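Local atomic coordinates of minor fimbrium subunit Mfa5 (Porphyromonas gingivalis ATCC 33277, PDB entry 6TO1), a protein that serves as an accessory subunit of the minor fimbriae, cell-surface pili that mediate biofilm formation and adhesion to host cells and other oral bacteria. Residues V90-Y95 against L115-K120; N109-T114 against I471-D476; T414-P419 against T449-W454; N437-T442 against E464-Y469; T525-Y530 against I628-P633. All blocks are in the same frame, centred on the assembly; numbering follows the deposited sequence. Where two conformers were deposited one is given.

Contact 1: V90-Y95 against L115-K120; sequences VAVDKY and LKITTK
At the rim of the Y95 ring, near its plane, sits the ammonium end of K116, its NZ 3.4 Å from Y95 OH in a weak hydrogen bond. The flat carboxylate of D93 meets the same lysine through water: one molecule donates to D93 OD2 (2.7 Å) and accepts from K116 NZ (3.2 Å). K116 gets there with CG anti to its backbone N, and a bend at chi3 (-77°) turns CE and NZ toward Y95 OH. A long flexible lysine suits this partly exposed face. The two strands, 90-98 and 110-119, form an antiparallel beta hairpin. A91 with T118 and D93 with K116 are its hydrogen-bonded pairs here, as in the 2.9 Å bond from T118 N to A91 O. On the face of V90, V92 and K94 the pairs are non-hydrogen-bonded and the contacts apolar: V90 CG1 lies alongside I117 CG2 at 4.0 Å. The fully extended aliphatic chain of K94 runs beside L115, CG to CG 3.8 Å, and carries its nitrogen into the interior, where NZ is covalently joined to N501 CG as the intramolecular isopeptide.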
# COMPACT_ATOMS: atom_id res chain seq x y z
N VAL A 90 0.55 -3.02 6.54
CA VAL A 90 1.92 -2.76 6.95
C VAL A 90 2.30 -3.79 8.01
O VAL A 90 1.50 -4.08 8.90
CB VAL A 90 2.07 -1.33 7.53
CG1 VAL A 90 3.49 -1.09 8.04
CG2 VAL A 90 1.70 -0.29 6.48
N ALA A 91 3.54 -4.27 7.96
CA ALA A 91 4.03 -5.18 8.98
C ALA A 91 5.49 -4.84 9.25
O ALA A 91 6.19 -4.31 8.37
CB ALA A 91 3.90 -6.65 8.55
N VAL A 92 5.94 -5.14 10.46
CA VAL A 92 7.31 -4.83 10.84
C VAL A 92 8.00 -6.11 11.28
O VAL A 92 7.34 -7.04 11.75
CB VAL A 92 7.39 -3.78 11.96
CG1 VAL A 92 6.79 -2.45 11.48
CG2 VAL A 92 6.72 -4.30 13.24
N ASP A 93 9.32 -6.16 11.13
CA ASP A 93 10.11 -7.30 11.57
C ASP A 93 11.47 -6.78 11.98
O ASP A 93 11.94 -5.73 11.53
CB ASP A 93 10.25 -8.34 10.47
CG ASP A 93 10.63 -9.72 11.00
OD1 ASP A 93 10.56 -9.97 12.22
OD2 ASP A 93 11.04 -10.55 10.17
N LYS A 94 12.14 -7.56 12.82
CA LYS A 94 13.44 -7.18 13.35
C LYS A 94 14.16 -8.47 13.69
O LYS A 94 13.54 -9.40 14.22
CB LYS A 94 13.29 -6.27 14.56
CG LYS A 94 14.61 -5.84 15.21
CD LYS A 94 14.37 -4.95 16.41
CE LYS A 94 15.68 -4.67 17.14
NZ LYS A 94 15.42 -4.18 18.52
N TYR A 95 15.45 -8.53 13.40
CA TYR A 95 16.21 -9.71 13.76
C TYR A 95 17.69 -9.36 13.84
O TYR A 95 18.18 -8.42 13.20
CB TYR A 95 15.99 -10.84 12.76
CG TYR A 95 15.95 -10.36 11.32
CD1 TYR A 95 17.12 -10.20 10.59
CD2 TYR A 95 14.74 -10.05 10.70
CE1 TYR A 95 17.09 -9.74 9.29
CE2 TYR A 95 14.71 -9.61 9.39
CZ TYR A 95 15.89 -9.46 8.69
OH TYR A 95 15.88 -9.03 7.38
N LEU A 115 16.03 -3.82 11.02
CA LEU A 115 14.63 -3.47 11.23
C LEU A 115 14.01 -3.29 9.85
O LEU A 115 14.58 -2.60 9.00
CB LEU A 115 14.47 -2.20 12.05
CG LEU A 115 14.73 -2.37 13.55
CD1 LEU A 115 16.26 -2.37 13.73
CD2 LEU A 115 14.06 -1.29 14.34
N LYS A 116 12.86 -3.92 9.63
CA LYS A 116 12.27 -4.01 8.31
C LYS A 116 10.79 -3.68 8.37
O LYS A 116 10.07 -4.15 9.27
CB LYS A 116 12.46 -5.41 7.74
CG LYS A 116 11.89 -5.63 6.35
CD LYS A 116 11.86 -7.12 6.00
CE LYS A 116 13.22 -7.66 5.61
NZ LYS A 116 13.18 -9.13 5.35
N ILE A 117 10.35 -2.86 7.42
CA ILE A 117 8.97 -2.46 7.25
C ILE A 117 8.53 -2.98 5.89
O ILE A 117 9.18 -2.68 4.88
CB ILE A 117 8.80 -0.93 7.33
CG1 ILE A 117 9.35 -0.37 8.63
CG2 ILE A 117 7.31 -0.58 7.17
CD1 ILE A 117 9.52 1.18 8.58
N THR A 118 7.43 -3.72 5.85
CA THR A 118 6.92 -4.29 4.62
C THR A 118 5.50 -3.78 4.39
O THR A 118 4.66 -3.81 5.30
CB THR A 118 6.92 -5.82 4.65
OG1 THR A 118 8.26 -6.28 4.84
CG2 THR A 118 6.43 -6.37 3.32
N THR A 119 5.25 -3.31 3.18
CA THR A 119 3.93 -2.88 2.76
C THR A 119 3.39 -3.88 1.75
O THR A 119 4.13 -4.43 0.93
CB THR A 119 3.97 -1.49 2.12
OG1 THR A 119 4.91 -1.49 1.05
CG2 THR A 119 4.35 -0.43 3.14
N LYS A 120 2.08 -4.11 1.79
CA LYS A 120 1.44 -4.98 0.82
C LYS A 120 0.67 -4.14 -0.19
O LYS A 120 1.14 -3.08 -0.61
CB LYS A 120 0.56 -6.01 1.51
CG LYS A 120 1.41 -6.94 2.45
O HOH W 1 8.53 -6.48 7.59
O HOH W 2 11.34 -10.48 7.53

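Contact 2: N109-T114 against I471-D476; sequences NAWDVT and IYADLD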
# COMPACT_ATOMS: atom_id res chain seq x y z
N ASN A 109 31.95 -11.05 19.16
CA ASN A 109 30.60 -10.95 19.71
C ASN A 109 29.92 -9.81 18.96
O ASN A 109 29.83 -8.67 19.42
CB ASN A 109 30.64 -10.70 21.21
CG ASN A 109 31.29 -11.86 21.98
OD1 ASN A 109 30.76 -12.96 22.06
ND2 ASN A 109 32.45 -11.58 22.57
N ALA A 110 29.46 -10.12 17.74
CA ALA A 110 28.95 -9.11 16.84
C ALA A 110 27.71 -9.64 16.14
O ALA A 110 27.66 -10.81 15.75
CB ALA A 110 29.99 -8.69 15.80
N TRP A 111 26.73 -8.77 15.95
CA TRP A 111 25.49 -9.13 15.28
C TRP A 111 25.09 -7.98 14.38
O TRP A 111 25.27 -6.81 14.72
CB TRP A 111 24.35 -9.41 16.29
CG TRP A 111 24.61 -10.54 17.23
CD1 TRP A 111 24.16 -11.83 17.11
CD2 TRP A 111 25.36 -10.50 18.45
NE1 TRP A 111 24.60 -12.58 18.17
CE2 TRP A 111 25.34 -11.78 19.00
CE3 TRP A 111 26.06 -9.49 19.12
CZ2 TRP A 111 25.99 -12.09 20.20
CZ3 TRP A 111 26.70 -9.80 20.29
CH2 TRP A 111 26.66 -11.08 20.82
N ASP A 112 24.50 -8.32 13.24
CA ASP A 112 23.93 -7.32 12.35
C ASP A 112 22.42 -7.29 12.59
O ASP A 112 21.74 -8.30 12.38
CB ASP A 112 24.25 -7.64 10.89
CG ASP A 112 25.69 -7.31 10.53
OD1 ASP A 112 26.21 -6.26 10.96
OD2 ASP A 112 26.28 -8.12 9.80
N VAL A 113 21.92 -6.16 13.03
CA VAL A 113 20.52 -6.01 13.42
C VAL A 113 19.79 -5.30 12.29
O VAL A 113 20.19 -4.21 11.88
CB VAL A 113 20.39 -5.23 14.74
CG1 VAL A 113 18.92 -4.97 15.06
CG2 VAL A 113 21.08 -6.00 15.87
N THR A 114 18.73 -5.90 11.80
CA THR A 114 17.94 -5.30 10.73
C THR A 114 16.54 -5.03 11.28
O THR A 114 15.98 -5.89 11.94
CB THR A 114 17.83 -6.22 9.52
OG1 THR A 114 19.09 -6.30 8.85
CG2 THR A 114 16.77 -5.64 8.52
N ILE A 471 26.07 -4.35 15.98
CA ILE A 471 26.26 -4.15 17.41
C ILE A 471 27.38 -5.07 17.89
O ILE A 471 27.58 -6.18 17.39
CB ILE A 471 25.01 -4.40 18.27
CG1 ILE A 471 24.49 -5.81 18.11
CG2 ILE A 471 23.93 -3.37 17.97
CD1 ILE A 471 23.29 -6.13 19.01
N TYR A 472 28.08 -4.60 18.92
CA TYR A 472 29.05 -5.41 19.63
C TYR A 472 28.61 -5.56 21.08
O TYR A 472 28.07 -4.61 21.68
CB TYR A 472 30.44 -4.77 19.64
CG TYR A 472 31.13 -4.68 18.32
CD1 TYR A 472 31.37 -5.80 17.56
CD2 TYR A 472 31.56 -3.45 17.84
CE1 TYR A 472 32.03 -5.71 16.34
CE2 TYR A 472 32.21 -3.35 16.61
CZ TYR A 472 32.44 -4.49 15.88
OH TYR A 472 33.09 -4.42 14.66
N ALA A 473 28.90 -6.71 21.67
CA ALA A 473 28.78 -6.85 23.12
C ALA A 473 29.93 -6.13 23.84
O ALA A 473 31.08 -6.23 23.42
CB ALA A 473 28.78 -8.32 23.52
N ASP A 474 29.59 -5.40 24.90
CA ASP A 474 30.54 -4.70 25.78
C ASP A 474 30.79 -5.62 26.98
O ASP A 474 29.99 -5.67 27.92
CB ASP A 474 29.97 -3.34 26.18
CG ASP A 474 30.85 -2.57 27.13
OD1 ASP A 474 31.80 -3.13 27.70
OD2 ASP A 474 30.55 -1.38 27.32
N LEU A 475 31.86 -6.41 26.90
CA LEU A 475 32.05 -7.49 27.87
C LEU A 475 32.18 -6.96 29.30
O LEU A 475 31.68 -7.57 30.24
CB LEU A 475 33.29 -8.32 27.50
CG LEU A 475 33.02 -9.46 26.52
CD1 LEU A 475 32.60 -8.92 25.16
CD2 LEU A 475 34.22 -10.39 26.35
N ASP A 476 32.92 -5.86 29.48
CA ASP A 476 33.14 -5.36 30.83
C ASP A 476 31.84 -4.82 31.43
O ASP A 476 31.57 -5.00 32.63
CB ASP A 476 34.19 -4.26 30.84
CG ASP A 476 35.61 -4.79 30.59
OD1 ASP A 476 35.91 -5.94 30.96
OD2 ASP A 476 36.41 -4.03 30.03
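The W111 indole and the I471 side chain cross obliquely on one face of the sheet, W111 CB lying 4.0 Å from I471 CG1, while the far corner of the indole, CZ3, comes within 4.1 Å of A473 CB. I471 holds CG1 between its backbone N and carbonyl carbon (chi1 59°), turning the CG1-CD1 branch toward the neighbouring strand, where CD1 meets V113 CG2 at 3.8 Å. On the other face the Y472 ring stands obliquely against the small A110, whose CB is 3.7 Å from Y472 CE1; N109 O lies in the plane of that ring, at its edge. A methyl suits this place because the ring passes so close to it. Strands 110-119 and 463-473 are antiparallel neighbours in the sheet that hairpin 90-98/110-119 shares with chain more than 340 residues later. Backbone bonds bind them, among them I471 N to W111 O (2.9 Å) and A473 N to N109 O (3.1 Å). D474 then takes the N-cap position of helix 475-480, its OD1 accepting from Y477 N. The first helical residue, L475, meets the N109 amide at about a right angle, CD1 to ND2 3.7 Å; G529 N and Y530 O hold that amide.

Contact 3: T414-P419 against T449-W454; sequences TDFVAP and TKKLTW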
# COMPACT_ATOMS: atom_id res chain seq x y z
N THR A 414 11.58 4.44 16.32
CA THR A 414 12.44 4.68 17.46
C THR A 414 12.95 3.32 17.93
O THR A 414 12.16 2.38 18.09
CB THR A 414 11.70 5.40 18.58
OG1 THR A 414 10.55 4.63 18.94
CG2 THR A 414 11.30 6.80 18.13
N ASP A 415 14.26 3.23 18.18
CA ASP A 415 14.92 1.96 18.48
C ASP A 415 15.96 2.26 19.56
O ASP A 415 16.95 2.94 19.29
CB ASP A 415 15.56 1.41 17.21
CG ASP A 415 16.40 0.16 17.44
OD1 ASP A 415 16.23 -0.54 18.45
OD2 ASP A 415 17.22 -0.13 16.55
N PHE A 416 15.69 1.80 20.77
CA PHE A 416 16.57 2.00 21.93
C PHE A 416 17.44 0.75 22.04
O PHE A 416 16.94 -0.34 22.33
CB PHE A 416 15.76 2.21 23.20
CG PHE A 416 15.05 3.56 23.28
CD1 PHE A 416 15.70 4.67 23.78
CD2 PHE A 416 13.74 3.68 22.86
CE1 PHE A 416 15.04 5.89 23.86
CE2 PHE A 416 13.09 4.89 22.93
CZ PHE A 416 13.73 5.99 23.45
N VAL A 417 18.74 0.91 21.81
CA VAL A 417 19.65 -0.22 21.94
C VAL A 417 19.82 -0.59 23.41
O VAL A 417 19.88 0.28 24.29
CB VAL A 417 21.00 0.12 21.28
CG1 VAL A 417 21.95 -1.03 21.43
CG2 VAL A 417 20.77 0.45 19.80
N ALA A 418 19.86 -1.88 23.68
CA ALA A 418 19.77 -2.39 25.03
C ALA A 418 21.11 -2.30 25.76
O ALA A 418 22.18 -2.19 25.14
CB ALA A 418 19.30 -3.84 25.03
N PRO A 419 21.06 -2.32 27.09
CA PRO A 419 22.31 -2.29 27.88
C PRO A 419 23.19 -3.47 27.55
O PRO A 419 22.73 -4.60 27.37
CB PRO A 419 21.82 -2.34 29.33
CG PRO A 419 20.41 -1.92 29.30
CD PRO A 419 19.86 -2.32 27.94
N THR A 449 21.17 8.38 25.12
CA THR A 449 20.09 7.44 25.32
C THR A 449 20.23 6.19 24.46
O THR A 449 19.39 5.28 24.57
CB THR A 449 18.74 8.11 25.03
OG1 THR A 449 18.73 8.62 23.69
CG2 THR A 449 18.49 9.25 25.99
N LYS A 450 21.25 6.14 23.61
CA LYS A 450 21.48 5.03 22.68
C LYS A 450 20.23 4.78 21.84
O LYS A 450 19.80 3.65 21.63
CB LYS A 450 21.90 3.77 23.43
CG LYS A 450 23.24 3.94 24.15
CD LYS A 450 23.48 2.78 25.12
CE LYS A 450 23.73 1.48 24.36
NZ LYS A 450 23.97 0.36 25.28
N LYS A 451 19.66 5.87 21.34
CA LYS A 451 18.38 5.83 20.65
C LYS A 451 18.61 6.14 19.18
O LYS A 451 19.15 7.19 18.83
CB LYS A 451 17.41 6.84 21.26
CG LYS A 451 16.01 6.83 20.61
CD LYS A 451 15.21 8.03 21.07
CE LYS A 451 13.79 8.00 20.53
NZ LYS A 451 13.08 9.23 20.95
N LEU A 452 18.18 5.22 18.32
CA LEU A 452 18.16 5.47 16.88
C LEU A 452 16.76 5.95 16.53
O LEU A 452 15.77 5.36 16.99
CB LEU A 452 18.51 4.21 16.09
CG LEU A 452 19.96 3.73 16.21
CD1 LEU A 452 20.05 2.26 15.80
CD2 LEU A 452 20.88 4.59 15.37
N THR A 453 16.67 7.05 15.79
CA THR A 453 15.40 7.54 15.27
C THR A 453 15.50 7.56 13.75
O THR A 453 16.31 8.30 13.18
CB THR A 453 15.05 8.91 15.83
OG1 THR A 453 15.04 8.84 17.26
CG2 THR A 453 13.66 9.35 15.36
N TRP A 454 14.69 6.74 13.12
CA TRP A 454 14.70 6.54 11.68
C TRP A 454 13.46 7.21 11.10
O TRP A 454 12.34 6.81 11.41
CB TRP A 454 14.70 5.05 11.36
CG TRP A 454 14.56 4.69 9.91
CD1 TRP A 454 14.83 5.47 8.82
CD2 TRP A 454 14.14 3.42 9.41
NE1 TRP A 454 14.59 4.75 7.67
CE2 TRP A 454 14.15 3.50 8.00
CE3 TRP A 454 13.72 2.23 10.02
CZ2 TRP A 454 13.79 2.43 7.19
CZ3 TRP A 454 13.38 1.16 9.22
CH2 TRP A 454 13.41 1.27 7.82
O HOH W 3 18.78 2.74 24.95
O HOH W 4 21.29 0.99 26.91
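A G1 beta bulge opens the strand 451-455: K450 and K451 both face D446 on the preceding hairpin arm, and K450 adopts the left-handed backbone conformation (phi 54°) that the bulge needs. The other edge of this strand pairs antiparallel with 408-417. D415 and L452 form the hydrogen-bonded pair, with L452 N 2.8 Å from D415 O, and the bulge residue adds V417 N to K450 O at 2.9 Å.

On the face of T414, F416 and K451, the fully extended K451 runs alongside the F416 ring, its CG over one face in a CH-pi contact, 3.8 Å from the ring centroid and 22° off the normal. Further out, K451 CE reaches T414 CG2 at 3.7 Å. Lysine suits this site because its methylenes can cover the ring while the ammonium group continues past it. T449 O lies at the ring's edge, in its plane.

K450, bent at chi3, turns its ammonium back toward the end of the other strand. There NZ donates to A418 O (3.1 Å), approaching from well out of the carbonyl plane, and its stronger partner is F421 O. A water donating to V417 O and accepting from K450 NZ completes the grip.

On the opposite face D415 OD2 is 3.8 Å from L452 CD1, and OD2 of this buried residue is hydrogen-bonded to Y469 OH; D415 also touches N501, the isopeptide asparagine. The arrangement is that of an antiparallel sheet in which a G1-bulged hairpin, 442-446 with 451-455, is added alongside strand 408-417.

Contact 4: N437-T442 against E464-Y469; sequences NVSNGT and EATITY
S439 keeps OG between its backbone N and carbonyl carbon (chi1 74°), which points the hydroxyl straight at the neighbouring strand, where T466 N donates to it at 2.9 Å (166° at the hydrogen). N440, with CG anti to the carbonyl carbon, sets its amide oxygen beside the same hydroxyl, and S439 OG donates to N440 OD1 over 2.6 Å. The setting is the end of a short antiparallel strand, 437-438, lying against 463-473. Here the serine hydroxyl takes the acceptor role that a strand carbonyl would normally play, while S439 N still donates to T466 O in regular fashion. A small hydroxyl side chain is apt for such a substitution, because it reaches back to its own backbone level as the chain turns away. N437 with T468 is the hydrogen-bonded pair, and V438 with I467 the non-hydrogen-bonded one, on the face turned to the interior. These two branched side chains lie side by side, V438 CG2 to I467 CG2 3.9 Å, and both also touch V443. The opposite face is polar: one water donates to N437 O and bonds to both threonine hydroxyls, 2.8 Å from T466 OG1 and 2.9 Å from T468 OG1. T468 OG1 is bonded as well to T114 OG1.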
# COMPACT_ATOMS: atom_id res chain seq x y z
N ASN A 437 23.44 1.01 6.98
CA ASN A 437 22.84 0.63 5.70
C ASN A 437 21.35 0.98 5.80
O ASN A 437 20.61 0.33 6.55
CB ASN A 437 23.06 -0.85 5.42
CG ASN A 437 22.45 -1.30 4.11
OD1 ASN A 437 21.96 -0.49 3.32
ND2 ASN A 437 22.49 -2.61 3.86
N VAL A 438 20.93 2.00 5.06
CA VAL A 438 19.58 2.57 5.17
C VAL A 438 18.97 2.61 3.77
O VAL A 438 19.49 3.30 2.89
CB VAL A 438 19.61 3.99 5.77
CG1 VAL A 438 18.22 4.60 5.77
CG2 VAL A 438 20.20 3.96 7.14
N SER A 439 17.85 1.90 3.57
CA SER A 439 17.28 1.81 2.23
C SER A 439 16.49 3.05 1.86
O SER A 439 16.43 3.41 0.68
CB SER A 439 16.40 0.57 2.10
OG SER A 439 15.18 0.76 2.79
N ASN A 440 15.89 3.72 2.84
CA ASN A 440 14.96 4.81 2.62
C ASN A 440 15.06 5.74 3.83
O ASN A 440 15.09 5.27 4.96
CB ASN A 440 13.50 4.33 2.52
CG ASN A 440 13.25 3.42 1.33
OD1 ASN A 440 13.51 2.21 1.37
ND2 ASN A 440 12.69 3.99 0.28
N GLY A 441 15.07 7.05 3.59
CA GLY A 441 14.97 8.01 4.67
C GLY A 441 16.32 8.26 5.34
O GLY A 441 17.38 8.01 4.78
N THR A 442 16.26 8.77 6.58
CA THR A 442 17.44 9.20 7.31
C THR A 442 17.36 8.73 8.76
O THR A 442 16.27 8.50 9.29
CB THR A 442 17.58 10.72 7.27
OG1 THR A 442 16.38 11.33 7.77
CG2 THR A 442 17.84 11.21 5.85
N GLU A 464 9.55 -2.93 0.62
CA GLU A 464 10.14 -3.10 1.94
C GLU A 464 11.20 -2.03 2.15
O GLU A 464 11.92 -1.67 1.21
CB GLU A 464 10.75 -4.50 2.12
CG GLU A 464 12.01 -4.79 1.34
CD GLU A 464 12.87 -5.89 1.98
OE1 GLU A 464 14.10 -5.68 2.14
OE2 GLU A 464 12.31 -6.95 2.32
N ALA A 465 11.29 -1.54 3.38
CA ALA A 465 12.30 -0.58 3.80
C ALA A 465 13.09 -1.18 4.96
O ALA A 465 12.52 -1.88 5.82
CB ALA A 465 11.65 0.75 4.21
N THR A 466 14.40 -0.97 4.96
CA THR A 466 15.23 -1.58 6.00
C THR A 466 16.33 -0.64 6.44
O THR A 466 16.78 0.23 5.68
CB THR A 466 15.89 -2.89 5.52
OG1 THR A 466 16.69 -2.61 4.36
CG2 THR A 466 14.88 -3.93 5.23
N ILE A 467 16.71 -0.78 7.71
CA ILE A 467 17.98 -0.28 8.21
C ILE A 467 18.69 -1.48 8.81
O ILE A 467 18.06 -2.39 9.37
CB ILE A 467 17.86 0.85 9.25
CG1 ILE A 467 17.19 0.37 10.52
CG2 ILE A 467 17.14 2.07 8.65
CD1 ILE A 467 17.21 1.44 11.60
N THR A 468 20.02 -1.47 8.70
CA THR A 468 20.85 -2.51 9.28
C THR A 468 22.07 -1.84 9.89
O THR A 468 22.68 -0.97 9.25
CB THR A 468 21.28 -3.54 8.24
OG1 THR A 468 20.13 -4.17 7.67
CG2 THR A 468 22.18 -4.60 8.87
N TYR A 469 22.40 -2.24 11.11
CA TYR A 469 23.55 -1.74 11.85
C TYR A 469 24.17 -2.90 12.62
O TYR A 469 23.48 -3.84 13.00
CB TYR A 469 23.17 -0.60 12.82
CG TYR A 469 22.09 -0.93 13.84
CD1 TYR A 469 22.43 -1.41 15.10
CD2 TYR A 469 20.73 -0.75 13.55
CE1 TYR A 469 21.45 -1.72 16.04
CE2 TYR A 469 19.74 -1.07 14.51
CZ TYR A 469 20.11 -1.54 15.75
OH TYR A 469 19.16 -1.84 16.72
O HOH W 5 19.27 -2.44 5.55
O HOH W 6 11.21 1.25 -0.02

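Contact 5: T525-Y530 against I628-P633; sequences TVKLGY and ISWKKP
K527 lies across the W630 indole with its methylenes on one face: CG stands 3.5 Å from the centroid of the six-membered ring and only 7° off its normal, a CH-pi contact. CD and CE follow the indole outward, CE reaching W630 CZ2 at 3.7 Å. That course comes from an extended chain beyond CG, and lysine suits it by offering four methylenes to the ring and a charged tip past it. A second apolar meeting is L528 CD2 with P633 CG, 3.6 Å apart; both residues also pack on I478 of helix 475-480. Between these two, backbone and side chain press together, L528 O lying 3.5 Å from W630 CB. L528 N and O and W630 O are buried here without any polar partner in the model.

The next shell fixes the indole. W630 NE1 donates to E589 OE1, and F498 meets the ring edge-to-face. K527 N is bonded to D494 OD1. Just before the tryptophan in the chain, S629 N donates to K632 O at 2.9 Å. S629 OG in turn accepts from K632 N at 3.0 Å, and this bond to the backbone N three residues on makes an ST motif, found in the turn that links strand 624-628 to strand 634-643.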
# COMPACT_ATOMS: atom_id res chain seq x y z
N THR A 525 17.15 -11.68 20.75
CA THR A 525 17.88 -12.03 21.97
C THR A 525 19.13 -12.79 21.60
O THR A 525 19.11 -13.62 20.69
CB THR A 525 17.02 -12.89 22.93
OG1 THR A 525 16.63 -14.11 22.29
CG2 THR A 525 15.79 -12.15 23.37
N VAL A 526 20.23 -12.54 22.33
CA VAL A 526 21.53 -13.07 21.94
C VAL A 526 22.29 -13.50 23.19
O VAL A 526 22.14 -12.92 24.27
CB VAL A 526 22.39 -12.07 21.13
CG1 VAL A 526 21.68 -11.64 19.85
CG2 VAL A 526 22.73 -10.87 21.94
N LYS A 527 23.12 -14.52 23.01
CA LYS A 527 24.12 -14.93 24.00
C LYS A 527 25.52 -14.76 23.40
O LYS A 527 25.75 -15.07 22.23
CB LYS A 527 23.89 -16.38 24.43
CG LYS A 527 22.57 -16.60 25.13
CD LYS A 527 22.25 -18.09 25.39
CE LYS A 527 20.85 -18.23 25.97
NZ LYS A 527 20.42 -19.63 26.17
N LEU A 528 26.43 -14.23 24.22
CA LEU A 528 27.80 -14.02 23.77
C LEU A 528 28.45 -15.35 23.40
O LEU A 528 28.17 -16.39 24.01
CB LEU A 528 28.61 -13.33 24.88
CG LEU A 528 28.59 -11.82 24.89
CD1 LEU A 528 27.15 -11.37 25.10
CD2 LEU A 528 29.46 -11.31 26.00
N GLY A 529 29.30 -15.31 22.38
CA GLY A 529 30.00 -16.51 21.94
C GLY A 529 31.44 -16.61 22.43
O GLY A 529 32.01 -17.71 22.41
N TYR A 530 32.04 -15.50 22.86
CA TYR A 530 33.44 -15.46 23.29
C TYR A 530 33.64 -14.55 24.49
O TYR A 530 33.14 -13.43 24.52
CB TYR A 530 34.36 -14.97 22.14
CG TYR A 530 34.27 -15.88 20.95
CD1 TYR A 530 35.13 -16.97 20.81
CD2 TYR A 530 33.27 -15.71 19.99
CE1 TYR A 530 35.00 -17.84 19.75
CE2 TYR A 530 33.14 -16.57 18.94
CZ TYR A 530 34.00 -17.62 18.81
OH TYR A 530 33.86 -18.47 17.74
N ILE A 628 34.30 -18.01 33.38
CA ILE A 628 33.56 -17.10 32.51
C ILE A 628 32.34 -17.82 31.93
O ILE A 628 32.26 -19.05 31.90
CB ILE A 628 34.44 -16.56 31.35
CG1 ILE A 628 35.08 -17.72 30.57
CG2 ILE A 628 35.50 -15.62 31.89
CD1 ILE A 628 35.95 -17.26 29.42
N SER A 629 31.38 -17.01 31.48
CA SER A 629 30.18 -17.54 30.84
C SER A 629 29.65 -16.48 29.88
O SER A 629 30.13 -15.34 29.85
CB SER A 629 29.08 -17.87 31.84
OG SER A 629 28.54 -16.65 32.39
N TRP A 630 28.59 -16.82 29.14
CA TRP A 630 27.98 -15.83 28.26
C TRP A 630 27.34 -14.68 29.03
O TRP A 630 27.23 -13.58 28.48
CB TRP A 630 26.96 -16.49 27.34
CG TRP A 630 25.70 -16.98 27.93
CD1 TRP A 630 25.41 -18.25 28.31
CD2 TRP A 630 24.51 -16.22 28.13
NE1 TRP A 630 24.12 -18.33 28.76
CE2 TRP A 630 23.54 -17.09 28.67
CE3 TRP A 630 24.17 -14.87 27.92
CZ2 TRP A 630 22.25 -16.67 28.99
CZ3 TRP A 630 22.88 -14.45 28.24
CH2 TRP A 630 21.94 -15.35 28.78
N LYS A 631 26.96 -14.90 30.29
CA LYS A 631 26.43 -13.81 31.10
C LYS A 631 27.51 -13.05 31.86
O LYS A 631 27.28 -11.89 32.24
CB LYS A 631 25.40 -14.35 32.10
CG LYS A 631 24.24 -15.09 31.46
CD LYS A 631 23.26 -15.60 32.51
CE LYS A 631 22.11 -14.62 32.74
NZ LYS A 631 22.57 -13.29 33.20
N LYS A 632 28.66 -13.66 32.11
CA LYS A 632 29.74 -13.02 32.85
C LYS A 632 31.02 -13.35 32.09
O LYS A 632 31.75 -14.28 32.43
CB LYS A 632 29.79 -13.53 34.30
CG LYS A 632 28.57 -13.11 35.13
CD LYS A 632 28.46 -11.59 35.25
CE LYS A 632 27.20 -11.18 36.04
NZ LYS A 632 27.02 -9.70 35.99
N PRO A 633 31.30 -12.60 31.02
CA PRO A 633 32.27 -13.06 30.02
C PRO A 633 33.68 -12.51 30.17
O PRO A 633 34.50 -12.77 29.29
CB PRO A 633 31.65 -12.54 28.72
CG PRO A 633 31.15 -11.17 29.15
CD PRO A 633 30.50 -11.46 30.51

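Overall arrangement
Contacts 1, 2 and 4 belong to one sheet: 110-119 serves contacts 1 and 2, and 463-473 serves contacts 2 and 4, with V113 N 2.8 Å from Y469 O where the last two meet. Contact 3 lies in a second antiparallel sheet packed against the first. Its D415 sits by the isopeptide of contact 1, K94 NZ to D415 OD1 3.7 Å, and its W454 reaches contact 4 at N440 O. Contact 5 joins contact 2 through N109, their centres about 11 Å apart, but its centre lies about 29 Å from those of contacts 1 and 4. The magnesium (S135, S137, T207) and calcium sites involve residues of none of the five.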